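Local coordinates for hypothetical UPF0131 protein PH0828 (PDB 1V30) that probably acts as a gamma-glutamylcyclotransferase of the AIG2-like family, although its activity remains putative, at residues V8-Y13 with F94-G99. Residues are numbered along the deposited sequence; the frame is centred on the assembly and turned at random.
Sequences VRIAVY and FLWEWG
Tyr13 reaches across a widening gap between two strands that run in roughly the same direction to hydrogen-bond the backbone of Trp96, its OH donating to Trp96 O at 2.7 Å. Trp96 O lies at the edge of the phenol ring, close to its plane, and its C=O bond points almost straight at the hydroxyl (C=O...O angle 168°). With chi1 at 57°, CG sits between the backbone N and the carbonyl carbon, a torsion that swings the ring back toward 94-98. The side chains of Leu95 and Tyr13 cross at about a right angle, with Leu95 CD1 4.0 Å from Tyr13 CD1. The strands themselves join at a single bridge, where Phe94 N donates to Arg9 O and Ala11 N to Phe94 O, both 2.8 Å. The segment axes are 41° apart, so beyond the bridge the backbones separate and a water takes over, donating to Ala11 O and accepting from Trp96 N. The indole of Trp96 offers CH2 to Ile10 CG2 (4.2 Å) and its CZ3 edge to Val12 CG1, while Val8 CG1 packs against Phe94 CD1. A phenylalanine in place of Tyr13 would probably leave Trp96 O without its hydroxyl donor and the ring freer to shift. Tyr13 belongs to the substrate-binding segment inferred from relatives. The contact joins edge strand 8-12, paired antiparallel with 56-64, to the 81-86/93-98 hairpin, with helix 66-72 packing against Val8, Ile10 and Trp96.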
loop_
_atom_site.group_PDB
_atom_site.type_symbol
_atom_site.label_atom_id
_atom_site.label_comp_id
_atom_site.label_asym_id
_atom_site.label_seq_id
_atom_site.Cartn_x
_atom_site.Cartn_y
_atom_site.Cartn_z
ATOM N N VAL A 8 4.306 15.228 3.059
ATOM C CA VAL A 8 4.845 13.914 3.393
ATOM C C VAL A 8 4.777 12.977 2.190
ATOM O O VAL A 8 3.778 12.945 1.472
ATOM C CB VAL A 8 4.055 13.261 4.555
ATOM C CG1 VAL A 8 4.685 11.931 4.933
ATOM C CG2 VAL A 8 4.021 14.196 5.754
ATOM N N ARG A 9 5.843 12.214 1.977
ATOM C CA ARG A 9 5.888 11.267 0.872
ATOM C C ARG A 9 5.466 9.901 1.408
ATOM O O ARG A 9 6.022 9.426 2.401
ATOM C CB ARG A 9 7.309 11.192 0.302
ATOM C CG ARG A 9 7.428 10.406 -0.993
ATOM C CD ARG A 9 8.844 10.474 -1.559
ATOM N NE ARG A 9 9.247 11.843 -1.867
ATOM C CZ ARG A 9 10.282 12.468 -1.311
ATOM N NH1 ARG A 9 11.038 11.853 -0.410
ATOM N NH2 ARG A 9 10.558 13.719 -1.654
ATOM N N ILE A 10 4.477 9.279 0.768
ATOM C CA ILE A 10 4.008 7.966 1.199
ATOM C C ILE A 10 4.034 6.957 0.054
ATOM O O ILE A 10 3.941 7.335 -1.120
ATOM C CB ILE A 10 2.564 8.022 1.775
ATOM C CG1 ILE A 10 1.572 8.442 0.687
ATOM C CG2 ILE A 10 2.507 9.000 2.950
ATOM C CD1 ILE A 10 0.127 8.451 1.149
ATOM N N ALA A 11 4.170 5.681 0.403
ATOM C CA ALA A 11 4.202 4.593 -0.569
ATOM C C ALA A 11 3.096 3.629 -0.162
ATOM O O ALA A 11 3.163 3.001 0.903
ATOM C CB ALA A 11 5.551 3.896 -0.532
ATOM N N VAL A 12 2.072 3.522 -1.005
ATOM C CA VAL A 12 0.936 2.660 -0.710
ATOM C C VAL A 12 0.846 1.462 -1.647
ATOM O O VAL A 12 1.016 1.583 -2.865
ATOM C CB VAL A 12 -0.384 3.475 -0.723
ATOM C CG1 VAL A 12 -0.319 4.554 0.359
ATOM C CG2 VAL A 12 -0.617 4.115 -2.093
ATOM N N TYR A 13 0.591 0.298 -1.059
ATOM C CA TYR A 13 0.521 -0.957 -1.796
ATOM C C TYR A 13 -0.860 -1.586 -1.832
ATOM O O TYR A 13 -1.085 -2.529 -2.588
ATOM C CB TYR A 13 1.470 -1.969 -1.154
ATOM C CG TYR A 13 1.177 -2.199 0.321
ATOM C CD1 TYR A 13 1.821 -1.451 1.309
ATOM C CD2 TYR A 13 0.239 -3.155 0.729
ATOM C CE1 TYR A 13 1.541 -1.658 2.671
ATOM C CE2 TYR A 13 -0.048 -3.364 2.084
ATOM C CZ TYR A 13 0.609 -2.617 3.046
ATOM O OH TYR A 13 0.359 -2.872 4.377
ATOM N N PHE A 94 6.995 7.079 3.652
ATOM C CA PHE A 94 6.407 6.320 4.744
ATOM C C PHE A 94 5.501 5.250 4.150
ATOM O O PHE A 94 4.873 5.455 3.104
ATOM C CB PHE A 94 5.591 7.227 5.667
ATOM C CG PHE A 94 6.430 8.147 6.495
ATOM C CD1 PHE A 94 6.648 9.460 6.097
ATOM C CD2 PHE A 94 7.023 7.692 7.665
ATOM C CE1 PHE A 94 7.448 10.313 6.859
ATOM C CE2 PHE A 94 7.825 8.534 8.432
ATOM C CZ PHE A 94 8.037 9.847 8.027
ATOM N N LEU A 95 5.439 4.112 4.828
ATOM C CA LEU A 95 4.621 2.988 4.400
ATOM C C LEU A 95 4.001 2.378 5.647
ATOM O O LEU A 95 4.628 2.367 6.710
ATOM C CB LEU A 95 5.497 1.966 3.668
ATOM C CG LEU A 95 4.875 0.635 3.242
ATOM C CD1 LEU A 95 5.457 0.208 1.903
ATOM C CD2 LEU A 95 5.125 -0.423 4.305
ATOM N N TRP A 96 2.769 1.895 5.522
ATOM C CA TRP A 96 2.065 1.287 6.639
ATOM C C TRP A 96 2.268 -0.213 6.587
ATOM O O TRP A 96 1.648 -0.912 5.786
ATOM C CB TRP A 96 0.579 1.629 6.577
ATOM C CG TRP A 96 0.281 3.026 7.032
ATOM C CD1 TRP A 96 0.076 3.443 8.317
ATOM C CD2 TRP A 96 0.171 4.197 6.210
ATOM N NE1 TRP A 96 -0.161 4.798 8.345
ATOM C CE2 TRP A 96 -0.106 5.287 7.065
ATOM C CE3 TRP A 96 0.279 4.432 4.831
ATOM C CZ2 TRP A 96 -0.278 6.590 6.588
ATOM C CZ3 TRP A 96 0.107 5.730 4.357
ATOM C CH2 TRP A 96 -0.169 6.790 5.233
ATOM N N GLU A 97 3.153 -0.689 7.453
ATOM C CA GLU A 97 3.497 -2.098 7.544
ATOM C C GLU A 97 2.567 -2.845 8.495
ATOM O O GLU A 97 2.304 -2.386 9.606
ATOM C CB GLU A 97 4.942 -2.209 8.030
ATOM C CG GLU A 97 5.394 -3.592 8.435
ATOM C CD GLU A 97 6.811 -3.573 8.962
ATOM O OE1 GLU A 97 7.734 -3.349 8.155
ATOM O OE2 GLU A 97 6.995 -3.757 10.186
ATOM N N TRP A 98 2.063 -3.997 8.062
ATOM C CA TRP A 98 1.184 -4.777 8.924
ATOM C C TRP A 98 2.020 -5.199 10.136
ATOM O O TRP A 98 3.121 -5.731 9.983
ATOM C CB TRP A 98 0.638 -5.990 8.167
ATOM C CG TRP A 98 -0.250 -6.868 8.991
ATOM C CD1 TRP A 98 -0.043 -8.181 9.285
ATOM C CD2 TRP A 98 -1.494 -6.508 9.614
ATOM N NE1 TRP A 98 -1.073 -8.664 10.047
ATOM C CE2 TRP A 98 -1.980 -7.662 10.266
ATOM C CE3 TRP A 98 -2.248 -5.326 9.681
ATOM C CZ2 TRP A 98 -3.187 -7.671 10.980
ATOM C CZ3 TRP A 98 -3.451 -5.337 10.391
ATOM C CH2 TRP A 98 -3.906 -6.504 11.031
ATOM N N GLY A 99 1.490 -4.964 11.333
ATOM C CA GLY A 99 2.231 -5.269 12.550
ATOM C C GLY A 99 2.085 -6.625 13.216
ATOM O O GLY A 99 2.533 -6.805 14.352
HETATM O O HOH W 1 1.572 1.900 2.865
#